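PDB 7BGM: phosphoribosyl-AMP cyclohydrolase from Medicago truncatula, which probably catalyses two successive steps of histidine biosynthesis, hydrolysing phosphoribosyl-ATP to phosphoribosyl-AMP and diphosphate, then opening the adenine ring of phosphoribosyl-AMP. Local coordinates for residues L7-K12 with A37-V42; A30-G35 with G94-T99; A51-R56 with S60-G65; Y129-T134 with H196-L201; K153-L156 with L161-S164. All coordinates share one frame; numbering follows the deposited sequence.

Contact 1: L7-K12 with A37-V42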
# COMPACT_ATOMS: atom_id res chain seq x y z
N LEU A 7 17.92 -20.25 -6.31
CA LEU A 7 16.96 -19.19 -6.53
C LEU A 7 17.59 -18.05 -7.32
O LEU A 7 16.98 -17.51 -8.26
CB LEU A 7 16.44 -18.70 -5.17
CG LEU A 7 15.40 -17.60 -5.08
CD1 LEU A 7 16.12 -16.31 -5.04
CD2 LEU A 7 14.36 -17.60 -6.21
N LEU A 8 18.80 -17.65 -6.94
CA LEU A 8 19.44 -16.54 -7.64
C LEU A 8 19.70 -16.88 -9.10
O LEU A 8 19.66 -15.99 -9.95
CB LEU A 8 20.74 -16.16 -6.93
CG LEU A 8 20.55 -15.63 -5.51
CD1 LEU A 8 21.91 -15.53 -4.85
CD2 LEU A 8 19.84 -14.29 -5.47
N ASP A 9 19.95 -18.15 -9.42
CA ASP A 9 20.15 -18.52 -10.82
C ASP A 9 18.89 -18.30 -11.66
O ASP A 9 18.98 -18.22 -12.90
CB ASP A 9 20.57 -19.98 -10.94
CG ASP A 9 21.96 -20.25 -10.38
OD1 ASP A 9 22.66 -19.28 -10.02
OD2 ASP A 9 22.35 -21.44 -10.33
N SER A 10 17.73 -18.23 -11.03
CA SER A 10 16.47 -18.10 -11.75
C SER A 10 16.03 -16.65 -11.92
O SER A 10 14.98 -16.41 -12.56
CB SER A 10 15.38 -18.88 -11.02
OG SER A 10 14.91 -18.14 -9.89
N VAL A 11 16.78 -15.68 -11.36
CA VAL A 11 16.46 -14.27 -11.51
C VAL A 11 16.97 -13.81 -12.87
O VAL A 11 18.03 -14.27 -13.34
CB VAL A 11 17.10 -13.44 -10.37
CG1 VAL A 11 16.92 -11.92 -10.59
CG2 VAL A 11 16.53 -13.86 -9.02
N LYS A 12 16.19 -12.96 -13.54
CA LYS A 12 16.54 -12.43 -14.86
C LYS A 12 17.34 -11.15 -14.68
O LYS A 12 16.82 -10.03 -14.78
CB LYS A 12 15.28 -12.21 -15.69
CG LYS A 12 15.48 -11.68 -17.10
CD LYS A 12 14.11 -11.42 -17.71
CE LYS A 12 14.19 -10.90 -19.14
NZ LYS A 12 12.81 -10.52 -19.59
N ALA A 37 19.65 -4.39 -7.20
CA ALA A 37 20.28 -5.43 -6.41
C ALA A 37 21.02 -6.37 -7.36
O ALA A 37 20.52 -6.66 -8.45
CB ALA A 37 19.23 -6.19 -5.59
N ASN A 38 22.21 -6.82 -6.96
CA ASN A 38 22.87 -7.91 -7.65
C ASN A 38 22.70 -9.20 -6.84
O ASN A 38 21.95 -9.24 -5.84
CB ASN A 38 24.35 -7.58 -7.90
CG ASN A 38 25.13 -7.34 -6.61
OD1 ASN A 38 24.56 -7.39 -5.52
ND2 ASN A 38 26.42 -7.04 -6.74
N ARG A 39 23.37 -10.27 -7.26
CA ARG A 39 23.21 -11.55 -6.57
C ARG A 39 23.52 -11.39 -5.09
O ARG A 39 22.73 -11.78 -4.22
CB ARG A 39 24.13 -12.60 -7.18
CG ARG A 39 23.63 -13.24 -8.45
CD ARG A 39 24.67 -14.25 -8.93
NE ARG A 39 24.61 -15.48 -8.14
CZ ARG A 39 23.93 -16.56 -8.51
NH1 ARG A 39 23.27 -16.54 -9.66
NH2 ARG A 39 23.90 -17.64 -7.74
N GLU A 40 24.68 -10.80 -4.79
CA GLU A 40 25.09 -10.65 -3.41
C GLU A 40 24.10 -9.81 -2.60
O GLU A 40 23.82 -10.14 -1.45
CB GLU A 40 26.48 -10.05 -3.32
CG GLU A 40 26.93 -9.91 -1.88
CD GLU A 40 28.41 -9.56 -1.69
OE1 GLU A 40 29.12 -9.21 -2.67
OE2 GLU A 40 28.87 -9.67 -0.53
N ALA A 41 23.55 -8.74 -3.18
CA ALA A 41 22.60 -7.92 -2.42
C ALA A 41 21.35 -8.71 -2.05
O ALA A 41 20.82 -8.55 -0.93
CB ALA A 41 22.20 -6.65 -3.19
N VAL A 42 20.84 -9.54 -2.97
CA VAL A 42 19.64 -10.31 -2.65
C VAL A 42 19.97 -11.37 -1.61
O VAL A 42 19.23 -11.57 -0.63
CB VAL A 42 19.05 -10.93 -3.92
CG1 VAL A 42 17.84 -11.83 -3.56
CG2 VAL A 42 18.64 -9.82 -4.91
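D9 and R39 form a salt bridge that ties the N-terminal helix, 3-9, to the first turn of helix 39-48 in the cyclohydrolase part of the chain. A single carboxylate oxygen takes both terminal nitrogens of the guanidinium: D9 OD1 lies 2.8 Å from R39 NH1, which meets it nearly along the C-O axis, and 3.1 Å from R39 NH2, which comes from the syn side but out of the carboxylate plane. The two flat groups are turned 45° apart, although OD1 stays near the guanidinium plane. One face of that guanidinium is covered by L8, whose CB sits 3.6 Å from R39 CZ. A bend at chi3 (77°) brings the R39 head back over L8. Within 7-12, L7 O accepts from both S10 N and S10 OG, and S10 OG has a second partner in R83 NH2. L8 O is taken by W13 NE1. Helix 39-48 starts with N38 as N-cap, its OD1 accepting from A41 N at 2.9 Å. Beyond the charged pair the contact is apolar, with L8 CD2 resting 3.7 Å from V42 CG1.

Contact 2: A30-G35 with G94-T99; sequences AILMQG and GPTCHT. With ZN (zinc ion), chain C; ZN (zinc ion), chain F.
T96 packs on L32 and M33, while two residues further on the H98 imidazole has T99 CG2 over one face, toward the rim, and water 2 at its edge, in the ring plane. H98 NE2 binds one zinc ion at 2.0 Å. Water 1 lies 2.2 Å from this zinc and water 2 a longer 2.6 Å. The neighbouring zinc is held by C97 SG at 2.2 Å, together with C104 and C81 of the second subunit. The same C81 sulfur also reaches the zinc on H98, so it joins the two metals across the dimer interface. A site of three cysteines shared between subunits is the zinc centre known from phosphoribosyl-AMP cyclohydrolases. T99 N points back at C97 SG, 3.5 Å away, which probably helps to steady the thiolate. Beneath this metal-bearing loop runs strand 31-37, where L32 and M33 both face A23 in a classic beta bulge. T96 lies across it. With CG2 anti to the backbone N, the T96 methyl comes 3.7 Å from L32 O and 3.8 Å from M33 SD, crossing the methionine chain at about a right angle. The other branch, T96 OG1, lies against L32 CB at 3.7 Å, and no hydrogen bond spans the two segments. M33 and T96 both line the site where AMP has been seen bound to this protein. The carbonyl of T96 is turned to K64 NZ, which donates to it.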
# COMPACT_ATOMS: atom_id res chain seq x y z
N ALA A 30 2.93 1.43 1.55
CA ALA A 30 3.71 2.54 1.01
C ALA A 30 5.01 2.05 0.40
O ALA A 30 5.71 1.20 0.99
CB ALA A 30 4.01 3.55 2.13
N ILE A 31 5.34 2.57 -0.78
CA ILE A 31 6.64 2.28 -1.36
C ILE A 31 7.67 3.17 -0.67
O ILE A 31 7.54 4.41 -0.67
CB ILE A 31 6.63 2.50 -2.87
CG1 ILE A 31 5.62 1.50 -3.52
CG2 ILE A 31 8.03 2.35 -3.46
CD1 ILE A 31 5.27 1.79 -4.98
N LEU A 32 8.66 2.54 -0.04
CA LEU A 32 9.66 3.26 0.74
C LEU A 32 10.75 3.83 -0.14
O LEU A 32 11.18 4.99 0.06
CB LEU A 32 10.28 2.31 1.77
CG LEU A 32 9.26 1.63 2.72
CD1 LEU A 32 9.92 0.58 3.64
CD2 LEU A 32 8.52 2.69 3.54
N MET A 33 11.27 3.00 -1.05
CA MET A 33 12.41 3.40 -1.90
C MET A 33 12.54 2.34 -2.98
O MET A 33 12.03 1.22 -2.85
CB MET A 33 13.74 3.53 -1.11
CG MET A 33 14.17 2.19 -0.51
SD MET A 33 15.80 2.22 0.27
CE MET A 33 16.87 2.29 -1.17
N GLN A 34 13.29 2.68 -4.03
CA GLN A 34 13.58 1.71 -5.07
C GLN A 34 15.04 1.87 -5.46
O GLN A 34 15.53 3.01 -5.58
CB GLN A 34 12.65 1.90 -6.29
CG GLN A 34 13.03 1.01 -7.51
CD GLN A 34 13.90 1.77 -8.54
OE1 GLN A 34 13.49 2.80 -9.07
NE2 GLN A 34 15.08 1.24 -8.82
N GLY A 35 15.74 0.73 -5.54
CA GLY A 35 17.09 0.70 -6.02
C GLY A 35 17.36 -0.49 -6.92
O GLY A 35 16.45 -0.96 -7.61
N GLY A 94 12.53 3.65 10.81
CA GLY A 94 12.40 5.09 10.82
C GLY A 94 12.30 5.57 9.38
O GLY A 94 12.17 4.77 8.45
N PRO A 95 12.34 6.89 9.17
CA PRO A 95 12.16 7.42 7.81
C PRO A 95 13.20 6.87 6.84
O PRO A 95 14.39 6.77 7.15
CB PRO A 95 12.29 8.94 8.00
CG PRO A 95 12.71 9.16 9.39
CD PRO A 95 12.51 7.94 10.18
N THR A 96 12.74 6.52 5.63
CA THR A 96 13.63 5.82 4.73
C THR A 96 14.51 6.78 3.94
O THR A 96 15.64 6.42 3.57
CB THR A 96 12.79 4.95 3.78
OG1 THR A 96 12.10 3.93 4.54
CG2 THR A 96 13.65 4.30 2.69
N CYS A 97 14.03 7.99 3.65
CA CYS A 97 14.78 8.87 2.74
C CYS A 97 15.87 9.62 3.51
O CYS A 97 15.69 10.04 4.66
CB CYS A 97 13.83 9.85 2.01
SG CYS A 97 14.72 10.76 0.70
N HIS A 98 17.03 9.76 2.86
CA HIS A 98 18.13 10.54 3.44
C HIS A 98 17.73 11.98 3.71
O HIS A 98 18.37 12.65 4.53
CB HIS A 98 19.34 10.52 2.49
CG HIS A 98 19.10 11.22 1.18
ND1 HIS A 98 19.45 12.54 0.96
CD2 HIS A 98 18.55 10.78 0.03
CE1 HIS A 98 19.11 12.88 -0.27
NE2 HIS A 98 18.57 11.83 -0.86
N THR A 99 16.71 12.49 3.01
CA THR A 99 16.23 13.85 3.26
C THR A 99 15.45 13.96 4.56
O THR A 99 15.13 15.07 4.98
CB THR A 99 15.31 14.32 2.12
OG1 THR A 99 14.14 13.50 2.08
CG2 THR A 99 16.01 14.28 0.78
ZN ZN C . 15.29 9.17 -0.78
ZN ZN F . 18.03 11.34 -2.76
O HOH W 1 19.57 10.31 -3.87
O HOH W 2 17.79 13.79 -3.46

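Contact 3: A51-R56 with S60-G65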
# COMPACT_ATOMS: atom_id res chain seq x y z
N ALA A 51 17.07 -4.88 4.28
CA ALA A 51 17.07 -4.52 2.85
C ALA A 51 18.45 -4.05 2.41
O ALA A 51 18.97 -3.06 2.93
CB ALA A 51 16.03 -3.43 2.55
N THR A 52 19.02 -4.74 1.41
CA THR A 52 20.38 -4.50 0.93
C THR A 52 20.35 -4.32 -0.58
O THR A 52 19.62 -5.04 -1.29
CB THR A 52 21.29 -5.66 1.36
OG1 THR A 52 21.28 -5.75 2.79
CG2 THR A 52 22.72 -5.44 0.90
N PHE A 53 21.16 -3.38 -1.06
CA PHE A 53 21.12 -2.92 -2.45
C PHE A 53 22.53 -2.87 -2.99
O PHE A 53 23.52 -2.99 -2.25
CB PHE A 53 20.49 -1.51 -2.56
CG PHE A 53 19.08 -1.45 -2.04
CD1 PHE A 53 18.00 -1.71 -2.89
CD2 PHE A 53 18.84 -1.13 -0.71
CE1 PHE A 53 16.68 -1.68 -2.39
CE2 PHE A 53 17.55 -1.09 -0.21
CZ PHE A 53 16.45 -1.34 -1.06
N TYR A 54 22.63 -2.69 -4.30
CA TYR A 54 23.90 -2.37 -4.96
C TYR A 54 23.84 -0.95 -5.50
O TYR A 54 22.94 -0.63 -6.28
CB TYR A 54 24.17 -3.34 -6.09
CG TYR A 54 25.48 -3.14 -6.81
CD1 TYR A 54 26.66 -3.65 -6.28
CD2 TYR A 54 25.53 -2.46 -8.02
CE1 TYR A 54 27.86 -3.47 -6.94
CE2 TYR A 54 26.74 -2.28 -8.69
CZ TYR A 54 27.89 -2.79 -8.14
OH TYR A 54 29.09 -2.63 -8.80
N SER A 55 24.80 -0.11 -5.12
CA SER A 55 24.85 1.26 -5.63
C SER A 55 25.57 1.28 -6.98
O SER A 55 26.74 0.90 -7.06
CB SER A 55 25.54 2.20 -4.64
OG SER A 55 25.94 3.42 -5.26
N ARG A 56 24.88 1.73 -8.03
CA ARG A 56 25.53 1.84 -9.33
C ARG A 56 26.63 2.90 -9.31
O ARG A 56 27.70 2.69 -9.89
CB ARG A 56 24.49 2.16 -10.41
CG ARG A 56 23.47 1.03 -10.59
CD ARG A 56 22.40 1.39 -11.61
NE ARG A 56 21.61 2.55 -11.19
CZ ARG A 56 20.70 3.15 -11.95
NH1 ARG A 56 20.45 2.68 -13.16
NH2 ARG A 56 20.03 4.21 -11.49
N SER A 60 29.08 -0.61 -5.23
CA SER A 60 29.26 -1.24 -3.92
C SER A 60 27.92 -1.64 -3.31
O SER A 60 26.88 -1.03 -3.59
CB SER A 60 30.01 -0.29 -2.98
OG SER A 60 29.94 -0.75 -1.64
N LEU A 61 27.95 -2.68 -2.49
CA LEU A 61 26.79 -3.06 -1.70
C LEU A 61 26.56 -2.04 -0.60
O LEU A 61 27.50 -1.46 -0.06
CB LEU A 61 27.01 -4.44 -1.08
CG LEU A 61 25.94 -5.51 -1.22
CD1 LEU A 61 25.65 -5.75 -2.70
CD2 LEU A 61 26.41 -6.78 -0.52
N TRP A 62 25.29 -1.82 -0.25
CA TRP A 62 24.98 -1.02 0.92
C TRP A 62 23.64 -1.46 1.49
O TRP A 62 22.74 -1.87 0.76
CB TRP A 62 24.96 0.49 0.64
CG TRP A 62 23.84 0.96 -0.25
CD1 TRP A 62 23.73 0.80 -1.62
CD2 TRP A 62 22.70 1.71 0.16
NE1 TRP A 62 22.56 1.40 -2.08
CE2 TRP A 62 21.92 1.98 -1.01
CE3 TRP A 62 22.26 2.22 1.39
CZ2 TRP A 62 20.72 2.71 -0.96
CZ3 TRP A 62 21.09 2.95 1.43
CH2 TRP A 62 20.31 3.17 0.26
N THR A 63 23.54 -1.37 2.80
CA THR A 63 22.35 -1.77 3.52
C THR A 63 21.66 -0.50 3.99
O THR A 63 22.30 0.35 4.63
CB THR A 63 22.71 -2.68 4.68
OG1 THR A 63 23.30 -3.89 4.16
CG2 THR A 63 21.46 -3.03 5.53
N LYS A 64 20.39 -0.36 3.64
CA LYS A 64 19.64 0.80 4.08
C LYS A 64 19.64 0.85 5.60
O LYS A 64 19.29 -0.14 6.26
CB LYS A 64 18.23 0.73 3.51
CG LYS A 64 17.31 1.75 4.09
CD LYS A 64 17.75 3.15 3.65
CE LYS A 64 17.53 4.17 4.72
NZ LYS A 64 17.99 5.52 4.21
N GLY A 65 20.08 1.99 6.17
CA GLY A 65 20.20 2.13 7.61
C GLY A 65 21.59 1.87 8.17
O GLY A 65 21.81 2.09 9.40
O HOH W 3 17.74 -2.23 5.61
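S55 N and S60 O make the shortest bond between the two strands, 2.7 Å and nearly straight at 170°. Its counterpart from S60 N to S55 O is weak. Further along, F53 and W62 exchange a full pair, F53 N to W62 O at 2.8 Å and W62 N to F53 O at 2.9 Å. Past the last strand pair K64 N still reaches A51 O at 3.1 Å. Water 3 donates to that same A51 O and, at 2.7 Å, to K64 O, stitching the open end together. These bonds build an antiparallel beta hairpin, strands 52-55 and 60-63, in which F53-W62 and S55-S60 are hydrogen-bonded pairs while T52-T63 and Y54-L61 are non-hydrogen-bonded ones. On the face carrying F53, S55 and W62 the indole folds back over the neighbouring strand. Its CG is lodged between the backbone N and the carbonyl carbon (chi1 68°), which sets W62 NE1 3.6 Å from F53 CB. The two ring systems meet obliquely, planes 34° apart, and S55 N lies at the indole edge. W62, K64 and G65 all contact AMP in a complex of this protein. On the other face the hydroxyls T52 OG1 and T63 OG1 lie 3.1 Å apart, and T52 OG1 has its hydrogen bond with K50 O. L61 CG leans on T52 CG2 at 3.9 Å, while the Y54 ring lies obliquely near S60 N.

Contact 4: Y129-T134 with H196-L201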
# COMPACT_ATOMS: atom_id res chain seq x y z
N TYR A 129 -4.55 6.25 3.76
CA TYR A 129 -3.56 7.13 4.38
C TYR A 129 -3.78 8.59 3.97
O TYR A 129 -3.47 9.51 4.75
CB TYR A 129 -2.15 6.60 4.03
CG TYR A 129 -2.10 5.16 4.50
CD1 TYR A 129 -1.89 4.87 5.86
CD2 TYR A 129 -2.37 4.07 3.62
CE1 TYR A 129 -1.92 3.56 6.33
CE2 TYR A 129 -2.40 2.76 4.09
CZ TYR A 129 -2.19 2.52 5.47
OH TYR A 129 -2.21 1.24 5.99
N ALA A 130 -4.37 8.80 2.78
CA ALA A 130 -4.77 10.13 2.35
C ALA A 130 -5.86 10.67 3.27
O ALA A 130 -5.82 11.84 3.69
CB ALA A 130 -5.23 10.10 0.89
N LEU A 131 -6.83 9.84 3.60
CA LEU A 131 -7.84 10.26 4.55
C LEU A 131 -7.23 10.55 5.92
O LEU A 131 -7.59 11.54 6.57
CB LEU A 131 -8.93 9.19 4.66
CG LEU A 131 -10.01 9.49 5.71
CD1 LEU A 131 -10.70 10.81 5.40
CD2 LEU A 131 -11.02 8.37 5.72
N GLU A 132 -6.31 9.69 6.37
CA GLU A 132 -5.63 9.95 7.63
C GLU A 132 -4.93 11.30 7.60
O GLU A 132 -5.01 12.09 8.56
CB GLU A 132 -4.63 8.83 7.92
CG GLU A 132 -3.81 9.02 9.17
CD GLU A 132 -2.94 7.82 9.47
OE1 GLU A 132 -2.11 7.48 8.61
OE2 GLU A 132 -3.12 7.19 10.55
N SER A 133 -4.27 11.62 6.48
CA SER A 133 -3.57 12.89 6.39
C SER A 133 -4.53 14.08 6.42
O SER A 133 -4.27 15.09 7.09
CB SER A 133 -2.72 12.88 5.11
OG SER A 133 -2.03 14.10 4.93
N THR A 134 -5.65 13.97 5.71
CA THR A 134 -6.64 15.04 5.71
C THR A 134 -7.15 15.32 7.12
O THR A 134 -7.25 16.48 7.54
CB THR A 134 -7.80 14.67 4.79
OG1 THR A 134 -7.32 14.69 3.43
CG2 THR A 134 -8.96 15.63 4.93
N HIS A 196 -15.37 7.75 10.94
CA HIS A 196 -15.55 8.25 12.31
C HIS A 196 -14.52 7.64 13.26
O HIS A 196 -13.98 8.33 14.13
CB HIS A 196 -16.98 7.98 12.77
CG HIS A 196 -17.99 8.83 12.07
ND1 HIS A 196 -18.63 8.44 10.92
CD2 HIS A 196 -18.45 10.08 12.36
CE1 HIS A 196 -19.45 9.40 10.53
NE2 HIS A 196 -19.37 10.40 11.39
N ALA A 197 -14.20 6.35 13.09
CA ALA A 197 -13.17 5.76 13.92
C ALA A 197 -11.84 6.48 13.70
O ALA A 197 -11.11 6.74 14.66
CB ALA A 197 -13.02 4.27 13.63
N MET A 198 -11.51 6.82 12.44
CA MET A 198 -10.24 7.48 12.20
C MET A 198 -10.18 8.88 12.81
O MET A 198 -9.08 9.36 13.14
CB MET A 198 -9.95 7.50 10.70
CG MET A 198 -9.46 6.14 10.29
SD MET A 198 -9.39 5.97 8.53
CE MET A 198 -7.99 7.03 8.21
N VAL A 199 -11.32 9.55 12.97
CA VAL A 199 -11.31 10.82 13.69
C VAL A 199 -10.93 10.60 15.15
O VAL A 199 -10.14 11.36 15.73
CB VAL A 199 -12.66 11.55 13.55
CG1 VAL A 199 -12.64 12.88 14.33
CG2 VAL A 199 -12.96 11.79 12.08
N LEU A 200 -11.47 9.54 15.77
CA LEU A 200 -11.06 9.19 17.13
C LEU A 200 -9.58 8.83 17.20
O LEU A 200 -8.88 9.24 18.13
CB LEU A 200 -11.94 8.05 17.68
CG LEU A 200 -11.65 7.53 19.09
CD1 LEU A 200 -12.95 7.00 19.76
CD2 LEU A 200 -10.59 6.44 19.12
N LEU A 201 -9.08 8.06 16.22
CA LEU A 201 -7.64 7.77 16.22
C LEU A 201 -6.82 9.05 16.21
O LEU A 201 -5.80 9.14 16.91
CB LEU A 201 -7.27 6.90 15.01
CG LEU A 201 -7.86 5.50 14.92
CD1 LEU A 201 -7.27 4.76 13.72
CD2 LEU A 201 -7.61 4.71 16.21
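On the helix where L131 and E132 receive M198, A130 O is gripped twice by one residue: T134 N reaches it at 2.9 Å in the ordinary helical bond, and T134 OG1 at 3.2 Å from the opposite face of the carbonyl plane. The hydroxyl thus bonds within its own helix. Between the two segments there is no hydrogen bond. What crosses is the thioether of M198, which alone of its segment spans to the facing helix. Its chain leaves with CG anti to the carbonyl carbon and runs straight until chi3 (71°), where the terminal methyl turns aside. That turn lays M198 CE against the backbone of the facing helix, 3.6 Å from E132 N, and beside the first side-chain carbon, 3.8 Å from E132 CB. The sulfur meets the other neighbour: M198 SD lies 4.0 Å from L131 CD2, the two side chains meeting at a slant. L131 CG also approaches M198 CE, at 4.0 Å, so the methyl group lies against both residues. E132 CA and M198 CA, 6.9 Å apart, are the nearest alpha carbons of the two segments. E132 itself runs extended past the methionine, and its OE2 accepts from V208 N at the start of helix 208-218. This is helix packing in the all-helical pyrophosphohydrolase part, of the MazG clan. Helix 208-218 borders the same spot, V208 touching M198, while L131 also packs on F219 of the second subunit, and helix 183-204 turns H196 toward helix 159-178 and V199 toward helix 151-156.

Contact 5: K153-L156 with L161-S164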
# COMPACT_ATOMS: atom_id res chain seq x y z
N LYS A 153 -13.77 18.92 11.25
CA LYS A 153 -13.33 19.72 12.38
C LYS A 153 -14.37 19.72 13.50
O LYS A 153 -14.00 19.74 14.68
CB LYS A 153 -13.02 21.15 11.92
CG LYS A 153 -12.32 22.01 12.96
CD LYS A 153 -10.93 21.48 13.32
CE LYS A 153 -10.17 22.47 14.19
NZ LYS A 153 -8.83 21.98 14.62
N ARG A 154 -15.66 19.68 13.15
CA ARG A 154 -16.72 19.63 14.16
C ARG A 154 -16.58 18.39 15.05
O ARG A 154 -16.77 18.46 16.27
CB ARG A 154 -18.10 19.63 13.50
CG ARG A 154 -18.44 20.88 12.69
CD ARG A 154 -19.74 20.68 11.89
NE ARG A 154 -20.95 20.90 12.69
CZ ARG A 154 -21.60 19.96 13.37
NH1 ARG A 154 -21.17 18.70 13.36
NH2 ARG A 154 -22.69 20.27 14.06
N LEU A 155 -16.23 17.24 14.45
CA LEU A 155 -16.11 16.01 15.22
C LEU A 155 -14.86 16.01 16.09
O LEU A 155 -14.87 15.46 17.19
CB LEU A 155 -16.10 14.81 14.28
CG LEU A 155 -17.40 14.51 13.55
CD1 LEU A 155 -17.16 13.46 12.48
CD2 LEU A 155 -18.46 14.03 14.52
N LEU A 156 -13.78 16.62 15.60
CA LEU A 156 -12.56 16.71 16.39
C LEU A 156 -12.75 17.55 17.64
O LEU A 156 -11.99 17.38 18.60
CB LEU A 156 -11.44 17.31 15.55
CG LEU A 156 -10.87 16.39 14.48
CD1 LEU A 156 -10.07 17.21 13.46
CD2 LEU A 156 -10.01 15.32 15.14
N LEU A 161 -20.39 13.98 20.49
CA LEU A 161 -20.94 13.76 19.16
C LEU A 161 -20.19 12.65 18.44
O LEU A 161 -20.81 11.78 17.82
CB LEU A 161 -20.90 15.06 18.36
CG LEU A 161 -21.28 15.02 16.88
CD1 LEU A 161 -22.69 14.50 16.70
CD2 LEU A 161 -21.14 16.40 16.25
N LEU A 162 -18.86 12.65 18.54
CA LEU A 162 -18.06 11.67 17.80
C LEU A 162 -18.33 10.25 18.27
O LEU A 162 -18.52 9.34 17.44
CB LEU A 162 -16.56 11.99 17.92
CG LEU A 162 -15.60 10.99 17.26
CD1 LEU A 162 -15.83 10.88 15.75
CD2 LEU A 162 -14.16 11.37 17.57
N CYS A 163 -18.32 10.02 19.58
CA CYS A 163 -18.54 8.67 20.09
C CYS A 163 -19.96 8.23 19.81
O CYS A 163 -20.20 7.05 19.50
CB CYS A 163 -18.25 8.61 21.59
SG CYS A 163 -16.49 8.80 21.98
N SER A 164 -20.91 9.16 19.91
CA SER A 164 -22.28 8.89 19.49
C SER A 164 -22.33 8.35 18.07
O SER A 164 -23.00 7.35 17.79
CB SER A 164 -23.11 10.16 19.60
OG SER A 164 -24.47 9.88 19.34
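L155 carries the contact with L161 and L162, and its side chain can be traced outward atom by atom. CB is the first to touch, 4.2 Å from L162 CD1. CG, anti to the carbonyl carbon (chi1 -68°), serves as the branch point and directs the two methyls to different helices. L155 CD2 goes to the facing segment, 3.8 Å from L161 CG and 4.0 Å from L161 CD2, with the two leucines crossing at about a right angle. L155 CD1 is spent on a third helix, where it meets the imidazole of H196 at CD2. The main chain takes part as well: L162 CB rests in van der Waals contact with L155 O, at 3.9 Å. At the solvent side R154 extends the patch, its chain bent at chi3 so that NH1 comes 3.7 Å from L161 CD2. The guanidinium approaches that methyl obliquely, and no hydrogen bond links the segments. Such packing closes a tight corner between two consecutive helices of the pyrophosphohydrolase part, where the chain leaves helix 151-156 and re-enters as helix 159-178 within a few residues. The alpha carbons of L155 and L162 are therefore just 5.4 Å apart. Helix 183-204 lies against this corner, giving H196 to L155, V199 and L203 to L156, and L203 to L162. Helix 127-140 flanks L156 from R138 and K139, and L177 of the second subunit packs on L162.

In the fold
The contacts fall into two groups, one for each activity. Contacts 1, 2 and 3 belong to the cyclohydrolase part. Contact 3 is nested in the loop closed by contact 2 and touches it directly, M33 CE lying 3.6 Å from F53 CE2. M33 and T96 of contact 2 and W62 and K64 of contact 3 have all been seen to bind AMP. Contact 1 meets the back of the hairpin, E40 CG being 3.4 Å from L61 CD2. Contacts 4 and 5 belong to the helical pyrophosphohydrolase part, contact 5 nested within contact 4 and about 12 Å from it between centres. Between the groups, contacts 2 and 4 come within about 6 Å at their nearest atoms without touching.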